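Local coordinates for M152 protein (Murid herpesvirus 1, PDB 4G59) that is an MHC class I-like membrane glycoprotein of mouse cytomegalovirus that probably serves immune evasion by engaging host molecules of the MHC class I-related family, at residues B[75-80]-B[97-102]; B[68-73]-B[165-170]; B[87-92]-B[138-143]. All blocks are in the same frame, centred on the assembly; numbering follows the deposited sequence.

Interaction 1 of 3, residues B[75-80]-B[97-102]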
loop_
_atom_site.group_PDB
_atom_site.type_symbol
_atom_site.label_atom_id
_atom_site.label_comp_id
_atom_site.label_asym_id
_atom_site.label_seq_id
_atom_site.Cartn_x
_atom_site.Cartn_y
_atom_site.Cartn_z
ATOM N N VAL B 75 -6.593 -19.131 -8.719
ATOM C CA VAL B 75 -6.938 -19.374 -10.122
ATOM C C VAL B 75 -8.436 -19.185 -10.316
ATOM O O VAL B 75 -8.866 -18.587 -11.306
ATOM C CB VAL B 75 -6.448 -20.755 -10.619
ATOM C CG1 VAL B 75 -7.183 -21.177 -11.892
ATOM C CG2 VAL B 75 -4.954 -20.703 -10.868
ATOM N N GLU B 76 -9.223 -19.645 -9.345
ATOM C CA GLU B 76 -10.667 -19.440 -9.404
ATOM C C GLU B 76 -11.020 -17.968 -9.307
ATOM O O GLU B 76 -11.868 -17.496 -10.061
ATOM C CB GLU B 76 -11.402 -20.238 -8.327
ATOM C CG GLU B 76 -12.894 -19.884 -8.160
ATOM C CD GLU B 76 -13.747 -20.120 -9.419
ATOM O OE1 GLU B 76 -13.264 -20.776 -10.365
ATOM O OE2 GLU B 76 -14.907 -19.644 -9.459
ATOM N N GLN B 77 -10.370 -17.233 -8.398
ATOM C CA GLN B 77 -10.672 -15.804 -8.258
ATOM C C GLN B 77 -10.368 -15.063 -9.553
ATOM O O GLN B 77 -11.067 -14.125 -9.904
ATOM C CB GLN B 77 -9.915 -15.146 -7.092
ATOM C CG GLN B 77 -10.178 -15.742 -5.710
ATOM C CD GLN B 77 -11.651 -15.895 -5.367
ATOM O OE1 GLN B 77 -12.437 -14.947 -5.451
ATOM N NE2 GLN B 77 -12.025 -17.098 -4.951
ATOM N N GLU B 78 -9.342 -15.493 -10.276
ATOM C CA GLU B 78 -8.990 -14.808 -11.510
ATOM C C GLU B 78 -10.094 -14.946 -12.566
ATOM O O GLU B 78 -10.506 -13.955 -13.188
ATOM C CB GLU B 78 -7.617 -15.260 -12.023
ATOM C CG GLU B 78 -6.477 -14.756 -11.152
ATOM C CD GLU B 78 -5.118 -14.923 -11.773
ATOM O OE1 GLU B 78 -4.124 -14.802 -11.033
ATOM O OE2 GLU B 78 -5.026 -15.145 -12.996
ATOM N N ARG B 79 -10.573 -16.176 -12.745
ATOM C CA ARG B 79 -11.754 -16.452 -13.547
ATOM C C ARG B 79 -12.985 -15.695 -13.032
ATOM O O ARG B 79 -13.638 -14.982 -13.790
ATOM C CB ARG B 79 -12.053 -17.954 -13.549
ATOM C CG ARG B 79 -12.943 -18.386 -14.696
ATOM C CD ARG B 79 -13.674 -19.679 -14.410
ATOM N NE ARG B 79 -14.391 -19.659 -13.136
ATOM C CZ ARG B 79 -15.572 -19.084 -12.944
ATOM N NH1 ARG B 79 -16.178 -18.466 -13.943
ATOM N NH2 ARG B 79 -16.146 -19.116 -11.750
ATOM N N PHE B 80 -13.301 -15.851 -11.750
ATOM C CA PHE B 80 -14.514 -15.255 -11.191
ATOM C C PHE B 80 -14.564 -13.735 -11.354
ATOM O O PHE B 80 -15.586 -13.174 -11.743
ATOM C CB PHE B 80 -14.663 -15.629 -9.708
ATOM C CG PHE B 80 -15.724 -14.823 -8.973
ATOM C CD1 PHE B 80 -17.068 -14.929 -9.313
ATOM C CD2 PHE B 80 -15.369 -13.969 -7.928
ATOM C CE1 PHE B 80 -18.045 -14.180 -8.621
ATOM C CE2 PHE B 80 -16.334 -13.222 -7.233
ATOM C CZ PHE B 80 -17.676 -13.324 -7.579
ATOM N N PHE B 97 -11.409 -8.623 -3.597
ATOM C CA PHE B 97 -12.173 -9.571 -2.780
ATOM C C PHE B 97 -11.334 -10.125 -1.641
ATOM O O PHE B 97 -10.206 -10.590 -1.845
ATOM C CB PHE B 97 -12.733 -10.715 -3.635
ATOM C CG PHE B 97 -13.966 -10.329 -4.390
ATOM C CD1 PHE B 97 -15.231 -10.503 -3.814
ATOM C CD2 PHE B 97 -13.881 -9.750 -5.653
ATOM C CE1 PHE B 97 -16.384 -10.135 -4.487
ATOM C CE2 PHE B 97 -15.053 -9.374 -6.328
ATOM C CZ PHE B 97 -16.302 -9.575 -5.736
ATOM N N GLU B 98 -11.905 -10.091 -0.445
ATOM C CA GLU B 98 -11.214 -10.542 0.753
ATOM C C GLU B 98 -11.983 -11.693 1.402
ATOM O O GLU B 98 -13.137 -11.514 1.823
ATOM C CB GLU B 98 -11.132 -9.377 1.714
ATOM C CG GLU B 98 -10.247 -9.584 2.891
ATOM C CD GLU B 98 -9.814 -8.265 3.478
ATOM O OE1 GLU B 98 -9.405 -7.374 2.691
ATOM O OE2 GLU B 98 -9.904 -8.125 4.717
ATOM N N TYR B 99 -11.362 -12.872 1.472
ATOM C CA TYR B 99 -11.962 -14.016 2.154
ATOM C C TYR B 99 -11.295 -14.249 3.507
ATOM O O TYR B 99 -10.147 -14.686 3.569
ATOM C CB TYR B 99 -11.823 -15.278 1.303
ATOM C CG TYR B 99 -12.482 -15.197 -0.058
ATOM C CD1 TYR B 99 -13.755 -15.721 -0.276
ATOM C CD2 TYR B 99 -11.828 -14.601 -1.124
ATOM C CE1 TYR B 99 -14.351 -15.650 -1.538
ATOM C CE2 TYR B 99 -12.400 -14.528 -2.361
ATOM C CZ TYR B 99 -13.659 -15.053 -2.576
ATOM O OH TYR B 99 -14.203 -14.967 -3.835
ATOM N N ARG B 100 -11.996 -13.949 4.595
ATOM C CA ARG B 100 -11.427 -14.200 5.910
ATOM C C ARG B 100 -11.980 -15.525 6.422
ATOM O O ARG B 100 -13.165 -15.608 6.772
ATOM C CB ARG B 100 -11.744 -13.062 6.868
ATOM C CG ARG B 100 -10.969 -13.143 8.164
ATOM C CD ARG B 100 -10.962 -11.809 8.901
ATOM N NE ARG B 100 -10.733 -11.975 10.334
ATOM C CZ ARG B 100 -11.691 -12.323 11.187
ATOM N NH1 ARG B 100 -12.924 -12.543 10.742
ATOM N NH2 ARG B 100 -11.423 -12.457 12.476
ATOM N N CYS B 101 -11.140 -16.565 6.446
ATOM C CA CYS B 101 -11.636 -17.922 6.732
ATOM C C CYS B 101 -11.075 -18.542 8.004
ATOM O O CYS B 101 -9.862 -18.537 8.216
ATOM C CB CYS B 101 -11.341 -18.876 5.570
ATOM S SG CYS B 101 -12.062 -18.438 3.980
ATOM N N LYS B 102 -11.973 -19.075 8.837
ATOM C CA LYS B 102 -11.619 -20.008 9.909
ATOM C C LYS B 102 -11.786 -21.413 9.345
ATOM O O LYS B 102 -12.802 -21.704 8.707
ATOM C CB LYS B 102 -12.581 -19.836 11.073
ATOM C CG LYS B 102 -11.952 -19.488 12.397
ATOM C CD LYS B 102 -13.013 -18.899 13.305
ATOM C CE LYS B 102 -12.498 -18.621 14.702
ATOM N NZ LYS B 102 -12.219 -19.877 15.469
#

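Interaction 2 of 3, residues B[68-73]-B[165-170]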
loop_
_atom_site.group_PDB
_atom_site.type_symbol
_atom_site.label_atom_id
_atom_site.label_comp_id
_atom_site.label_asym_id
_atom_site.label_seq_id
_atom_site.Cartn_x
_atom_site.Cartn_y
_atom_site.Cartn_z
ATOM N N ALA B 68 -1.035 -26.202 -3.526
ATOM C CA ALA B 68 -1.969 -26.551 -4.600
ATOM C C ALA B 68 -3.373 -25.977 -4.419
ATOM O O ALA B 68 -3.944 -25.411 -5.349
ATOM C CB ALA B 68 -2.033 -28.074 -4.771
ATOM N N GLN B 69 -3.936 -26.151 -3.231
ATOM C CA GLN B 69 -5.312 -25.735 -2.969
ATOM C C GLN B 69 -5.465 -24.216 -3.046
ATOM O O GLN B 69 -6.345 -23.713 -3.749
ATOM C CB GLN B 69 -5.788 -26.263 -1.615
ATOM C CG GLN B 69 -5.913 -27.775 -1.521
ATOM C CD GLN B 69 -4.581 -28.498 -1.553
ATOM O OE1 GLN B 69 -3.556 -27.972 -1.104
ATOM N NE2 GLN B 69 -4.585 -29.712 -2.089
ATOM N N GLU B 70 -4.599 -23.490 -2.341
ATOM C CA GLU B 70 -4.650 -22.030 -2.375
ATOM C C GLU B 70 -4.399 -21.476 -3.777
ATOM O O GLU B 70 -5.119 -20.573 -4.218
ATOM C CB GLU B 70 -3.734 -21.377 -1.318
ATOM C CG GLU B 70 -2.463 -22.129 -0.982
ATOM C CD GLU B 70 -2.627 -23.169 0.115
ATOM O OE1 GLU B 70 -3.129 -22.838 1.202
ATOM O OE2 GLU B 70 -2.215 -24.322 -0.104
ATOM N N SER B 71 -3.423 -22.036 -4.489
ATOM C CA SER B 71 -3.194 -21.652 -5.894
ATOM C C SER B 71 -4.440 -21.876 -6.727
ATOM O O SER B 71 -4.827 -21.016 -7.523
ATOM C CB SER B 71 -2.023 -22.417 -6.504
ATOM O OG SER B 71 -0.828 -21.675 -6.394
ATOM N N ALA B 72 -5.087 -23.019 -6.519
ATOM C CA ALA B 72 -6.338 -23.295 -7.210
ATOM C C ALA B 72 -7.425 -22.283 -6.818
ATOM O O ALA B 72 -8.229 -21.901 -7.652
ATOM C CB ALA B 72 -6.802 -24.735 -6.974
ATOM N N PHE B 73 -7.447 -21.847 -5.563
ATOM C CA PHE B 73 -8.425 -20.852 -5.118
ATOM C C PHE B 73 -8.224 -19.530 -5.860
ATOM O O PHE B 73 -9.186 -18.899 -6.328
ATOM C CB PHE B 73 -8.318 -20.641 -3.597
ATOM C CG PHE B 73 -9.286 -19.604 -3.039
ATOM C CD1 PHE B 73 -10.599 -19.936 -2.747
ATOM C CD2 PHE B 73 -8.867 -18.296 -2.796
ATOM C CE1 PHE B 73 -11.492 -18.980 -2.232
ATOM C CE2 PHE B 73 -9.762 -17.330 -2.269
ATOM C CZ PHE B 73 -11.062 -17.681 -1.990
ATOM N N GLN B 165 -5.910 -26.186 7.610
ATOM C CA GLN B 165 -5.688 -25.929 9.025
ATOM C C GLN B 165 -4.318 -26.469 9.431
ATOM O O GLN B 165 -3.569 -25.813 10.150
ATOM C CB GLN B 165 -6.783 -26.578 9.874
ATOM C CG GLN B 165 -6.500 -26.567 11.370
ATOM C CD GLN B 165 -6.832 -25.237 12.028
ATOM O OE1 GLN B 165 -7.548 -24.391 11.468
ATOM N NE2 GLN B 165 -6.313 -25.045 13.230
ATOM N N LYS B 166 -3.973 -27.652 8.941
ATOM C CA LYS B 166 -2.696 -28.241 9.312
ATOM C C LYS B 166 -1.545 -27.431 8.724
ATOM O O LYS B 166 -0.595 -27.075 9.435
ATOM C CB LYS B 166 -2.606 -29.683 8.838
ATOM C CG LYS B 166 -1.430 -30.426 9.408
ATOM C CD LYS B 166 -1.245 -31.757 8.718
ATOM C CE LYS B 166 -0.189 -32.595 9.404
ATOM N NZ LYS B 166 0.615 -33.348 8.406
ATOM N N ARG B 167 -1.635 -27.130 7.432
ATOM C CA ARG B 167 -0.543 -26.452 6.753
ATOM C C ARG B 167 -0.323 -25.048 7.314
ATOM O O ARG B 167 0.825 -24.635 7.540
ATOM C CB ARG B 167 -0.757 -26.417 5.238
ATOM C CG ARG B 167 0.205 -25.498 4.525
ATOM C CD ARG B 167 0.403 -25.852 3.067
ATOM N NE ARG B 167 -0.847 -25.833 2.323
ATOM C CZ ARG B 167 -1.245 -26.808 1.516
ATOM N NH1 ARG B 167 -0.476 -27.873 1.354
ATOM N NH2 ARG B 167 -2.404 -26.715 0.880
ATOM N N TRP B 168 -1.411 -24.323 7.567
ATOM C CA TRP B 168 -1.263 -22.951 8.049
ATOM C C TRP B 168 -0.941 -22.863 9.542
ATOM O O TRP B 168 -0.331 -21.896 9.989
ATOM C CB TRP B 168 -2.445 -22.075 7.607
ATOM C CG TRP B 168 -2.371 -21.871 6.132
ATOM C CD1 TRP B 168 -2.970 -22.627 5.167
ATOM C CD2 TRP B 168 -1.583 -20.893 5.444
ATOM N NE1 TRP B 168 -2.621 -22.165 3.922
ATOM C CE2 TRP B 168 -1.771 -21.101 4.062
ATOM C CE3 TRP B 168 -0.747 -19.857 5.862
ATOM C CZ2 TRP B 168 -1.137 -20.310 3.093
ATOM C CZ3 TRP B 168 -0.122 -19.066 4.898
ATOM C CH2 TRP B 168 -0.316 -19.302 3.532
ATOM N N THR B 169 -1.324 -23.884 10.308
ATOM C CA THR B 169 -0.913 -23.950 11.714
ATOM C C THR B 169 0.594 -24.157 11.775
ATOM O O THR B 169 1.285 -23.538 12.574
ATOM C CB THR B 169 -1.656 -25.054 12.473
ATOM O OG1 THR B 169 -3.041 -24.690 12.583
ATOM C CG2 THR B 169 -1.048 -25.264 13.869
ATOM N N SER B 170 1.097 -25.001 10.888
ATOM C CA SER B 170 2.529 -25.255 10.752
ATOM C C SER B 170 3.299 -23.985 10.346
ATOM O O SER B 170 4.401 -23.711 10.845
ATOM C CB SER B 170 2.726 -26.382 9.740
ATOM O OG SER B 170 4.035 -26.378 9.208
#

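Interaction 3 of 3, residues B[87-92]-B[138-143]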
loop_
_atom_site.group_PDB
_atom_site.type_symbol
_atom_site.label_atom_id
_atom_site.label_comp_id
_atom_site.label_asym_id
_atom_site.label_seq_id
_atom_site.Cartn_x
_atom_site.Cartn_y
_atom_site.Cartn_z
ATOM N N ASN B 87 -19.141 -8.868 -17.313
ATOM C CA ASN B 87 -20.602 -8.990 -17.334
ATOM C C ASN B 87 -21.393 -7.898 -16.605
ATOM O O ASN B 87 -22.539 -7.634 -16.956
ATOM C CB ASN B 87 -21.040 -10.352 -16.785
ATOM C CG ASN B 87 -20.458 -11.515 -17.562
ATOM O OD1 ASN B 87 -19.871 -11.337 -18.629
ATOM N ND2 ASN B 87 -20.628 -12.723 -17.030
ATOM N N VAL B 88 -20.800 -7.284 -15.584
ATOM C CA VAL B 88 -21.520 -6.307 -14.776
ATOM C C VAL B 88 -20.982 -4.892 -14.939
ATOM O O VAL B 88 -21.748 -3.957 -15.171
ATOM C CB VAL B 88 -21.545 -6.687 -13.275
ATOM C CG1 VAL B 88 -22.350 -5.655 -12.464
ATOM C CG2 VAL B 88 -22.130 -8.078 -13.092
ATOM N N PHE B 89 -19.719 -4.690 -14.608
ATOM C CA PHE B 89 -19.130 -3.371 -14.775
ATOM C C PHE B 89 -18.829 -2.935 -16.205
ATOM O O PHE B 89 -19.085 -1.805 -16.590
ATOM C CB PHE B 89 -17.980 -3.167 -13.805
ATOM C CG PHE B 89 -18.446 -2.896 -12.414
ATOM C CD1 PHE B 89 -18.710 -1.608 -12.005
ATOM C CD2 PHE B 89 -18.677 -3.929 -11.534
ATOM C CE1 PHE B 89 -19.154 -1.352 -10.741
ATOM C CE2 PHE B 89 -19.130 -3.675 -10.269
ATOM C CZ PHE B 89 -19.370 -2.382 -9.873
ATOM N N LYS B 90 -18.255 -3.849 -16.970
ATOM C CA LYS B 90 -17.994 -3.664 -18.389
ATOM C C LYS B 90 -16.817 -2.744 -18.627
ATOM O O LYS B 90 -16.421 -2.511 -19.752
ATOM C CB LYS B 90 -19.237 -3.173 -19.116
ATOM C CG LYS B 90 -20.201 -4.280 -19.425
ATOM C CD LYS B 90 -21.523 -3.735 -19.889
ATOM C CE LYS B 90 -22.452 -4.859 -20.287
ATOM N NZ LYS B 90 -22.600 -5.864 -19.209
ATOM N N ALA B 91 -16.245 -2.252 -17.545
ATOM C CA ALA B 91 -15.078 -1.399 -17.598
ATOM C C ALA B 91 -14.190 -2.022 -16.560
ATOM O O ALA B 91 -14.675 -2.471 -15.532
ATOM C CB ALA B 91 -15.430 0.003 -17.225
ATOM N N GLY B 92 -12.897 -2.074 -16.817
ATOM C CA GLY B 92 -12.027 -2.827 -15.928
ATOM C C GLY B 92 -11.549 -1.986 -14.760
ATOM O O GLY B 92 -10.337 -1.792 -14.569
ATOM N N PRO B 138 -23.538 4.167 -12.403
ATOM C CA PRO B 138 -24.979 4.431 -12.469
ATOM C C PRO B 138 -25.718 3.296 -13.181
ATOM O O PRO B 138 -26.860 2.988 -12.838
ATOM C CB PRO B 138 -25.049 5.727 -13.279
ATOM C CG PRO B 138 -23.846 5.671 -14.181
ATOM C CD PRO B 138 -22.777 4.938 -13.407
ATOM N N ASP B 139 -25.052 2.676 -14.151
ATOM C CA ASP B 139 -25.628 1.581 -14.923
ATOM C C ASP B 139 -25.642 0.242 -14.186
ATOM O O ASP B 139 -26.276 -0.707 -14.651
ATOM C CB ASP B 139 -24.879 1.415 -16.248
ATOM C CG ASP B 139 -25.051 2.605 -17.172
ATOM O OD1 ASP B 139 -26.176 3.153 -17.236
ATOM O OD2 ASP B 139 -24.056 2.984 -17.834
ATOM N N VAL B 140 -24.955 0.157 -13.049
ATOM C CA VAL B 140 -24.863 -1.113 -12.324
ATOM C C VAL B 140 -25.835 -1.197 -11.142
ATOM O O VAL B 140 -25.904 -0.279 -10.320
ATOM C CB VAL B 140 -23.427 -1.378 -11.843
ATOM C CG1 VAL B 140 -23.379 -2.598 -10.939
ATOM C CG2 VAL B 140 -22.500 -1.555 -13.049
ATOM N N SER B 141 -26.587 -2.297 -11.062
ATOM C CA SER B 141 -27.562 -2.476 -9.976
ATOM C C SER B 141 -26.929 -2.974 -8.666
ATOM O O SER B 141 -26.042 -3.815 -8.666
ATOM C CB SER B 141 -28.683 -3.428 -10.388
ATOM O OG SER B 141 -28.231 -4.768 -10.404
ATOM N N GLU B 142 -27.409 -2.433 -7.557
ATOM C CA GLU B 142 -27.087 -2.917 -6.237
ATOM C C GLU B 142 -27.292 -4.431 -6.120
ATOM O O GLU B 142 -26.530 -5.103 -5.422
ATOM C CB GLU B 142 -27.955 -2.175 -5.227
ATOM C CG GLU B 142 -27.830 -2.630 -3.790
ATOM C CD GLU B 142 -28.254 -1.535 -2.825
ATOM O OE1 GLU B 142 -27.897 -0.362 -3.073
ATOM O OE2 GLU B 142 -28.944 -1.834 -1.827
ATOM N N ASP B 143 -28.304 -4.964 -6.806
ATOM C CA ASP B 143 -28.615 -6.390 -6.731
ATOM C C ASP B 143 -27.447 -7.207 -7.263
ATOM O O ASP B 143 -27.026 -8.203 -6.655
ATOM C CB ASP B 143 -29.862 -6.735 -7.554
ATOM C CG ASP B 143 -31.102 -6.015 -7.083
ATOM O OD1 ASP B 143 -31.526 -6.261 -5.937
ATOM O OD2 ASP B 143 -31.662 -5.227 -7.878
#

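Interaction 1 of 3, residues B[75-80]-B[97-102]
Two pairs of side chains, Q77 with Y99 and F80 with F97, join helix 75-80 to strand 97-102, and the two pairs approach differently. Q77 and Y99 come from opposite directions. The hydroxyl Y99 OH donates to Q77 OE1, a bond modelled at only 2.4 Å, so its exact length is doubtful. The amide oxygen lies at the edge of the phenol ring, close to its plane, while the amide itself is turned 68° against the ring; the chain of Q77 bends at chi2 to bring it there. This is consistent with an MHC class I-like platform, in which the long helix 68-89 packs over an antiparallel sheet and buried side chains fill the layer between them. S152 extends the polar link, its N bonding to Y99 OH and its O accepting from Q77 NE2. F80 and F97 cross at about a right angle and form a T-shaped pair, the edge of F80 directed at one face of F97, with centroids 5.5 Å apart and planes at 65°. F80 CG is anti to the backbone N (chi1 168°), which swings the ring out until F80 CE2 stands 3.9 Å from F97 CZ, near the rim of that face.

Interaction 2 of 3, residues B[68-73]-B[165-170]
The nitrogen R167 NH2 is gripped by two oxygens from consecutive residues of the opposing helix, lying 2.6 Å from Q69 OE1 and likewise 2.6 Å from E70 OE2. The two grips differ in kind and in geometry. Q69 supplies a neutral acceptor: its oxygen sits at the edge of the guanidinium, near the plane, and the amide is turned only 17° from that plane, although the donor is tilted out of the carbonyl plane of Q69. E70 supplies a charge. Its carboxylate stands steeply across the guanidinium, the planes 76° apart, and forms a salt bridge from an oblique position. The chain of R167, bent at chi3, brings the guanidinium toward helix 68-73.

The other oxygen of E70 serves the neighbouring residue. W168 NE1 donates to E70 OE1 over 2.8 Å, fairly straight at 161°, with the oxygen in the indole plane and the nitrogen on the syn side but well out of the carboxylate plane. E70 thus spans R167 and W168, one oxygen to each. Helix 68-89 and the last of the helices opposite, 161-178, probably correspond to parts of the two helical walls of an MHC class I-like platform, and here their segments run at a wide angle, close to perpendicular, joined by side-chain ends while the nearest CA atoms, those of Q69 and R167, remain 10.9 Å apart. I39 of strand 34-40 touches both E70 and W168, so the bridge lies against the sheet.

With E70 buried, one oxygen hydrogen-bonded to W168 and the other in a salt bridge with R167, the contact would be expected to favour the ionised carboxylate and to offset its charge within the fold.

Interaction 3 of 3, residues B[87-92]-B[138-143]
V140 fits against V88 and F89 at the far end of helix 68-89, where the long helix of what is probably an MHC class I-like platform meets the loop leading into helix 142-148. The contact is apolar, and V140 carries one whole side of it, using both methyl branches. V140 CG2 lies over one face of the phenylalanine ring in a CH-pi contact, 4.2 Å from the centroid of F89 and 21° off the ring normal. It is displaced toward the rim, where V140 CG2 comes within 3.9 Å of F89 CD1. The other branch meets a methyl of the neighbouring valine, V140 CG1 standing 3.6 Å from V88 CG1. The backbone joins in as well, since V88 O approaches V140 CG2 to 3.3 Å.

Orientation explains how one small side chain serves two partners. The CB of V140 points toward the helix end, and CG1 is anti to its backbone N (chi1 172°), which spreads the two methyls between V88 and F89. F89 behaves differently: its CB starts off away from the loop, yet the ring folds back and presents a face to V140. The V140 side chain crosses those of V88 and F89 at about a right angle.

Further out, helix 142-148 backs the contact, with D144 and Y148 touching V88 and with I145 touching V140. On the other segment a wider pi-type turn spans 87-89, and K90 then leaves helical geometry with a positive phi of 75°. Just beyond, A91 packs on the backbone of another protein chain, which brings the contact to the edge of an intermolecular interface. The loop itself is fixed where it becomes helix: S141 occupies the N-cap position, and S141 OG is hydrogen-bonded to D144 N.

All three contacts draw on helix 68-89 and mark successive points along it: interaction 2 at its start, interaction 1 in the middle and interaction 3 at its end. Interactions 1 and 2 have centres 13 Å apart and touch directly, Y99 CD2 lying 3.3 Å from F73 CZ. Interaction 3 is more remote, its centre 20 Å from that of interaction 1 and 33 Å from that of interaction 2. One helix is therefore tied in turn to a second helix, to the sheet and to a loop. The outer two have separate surroundings: a glycan sugar lies about 8 Å from the side chain of R167, whereas segment 87-92 meets the other protein chain.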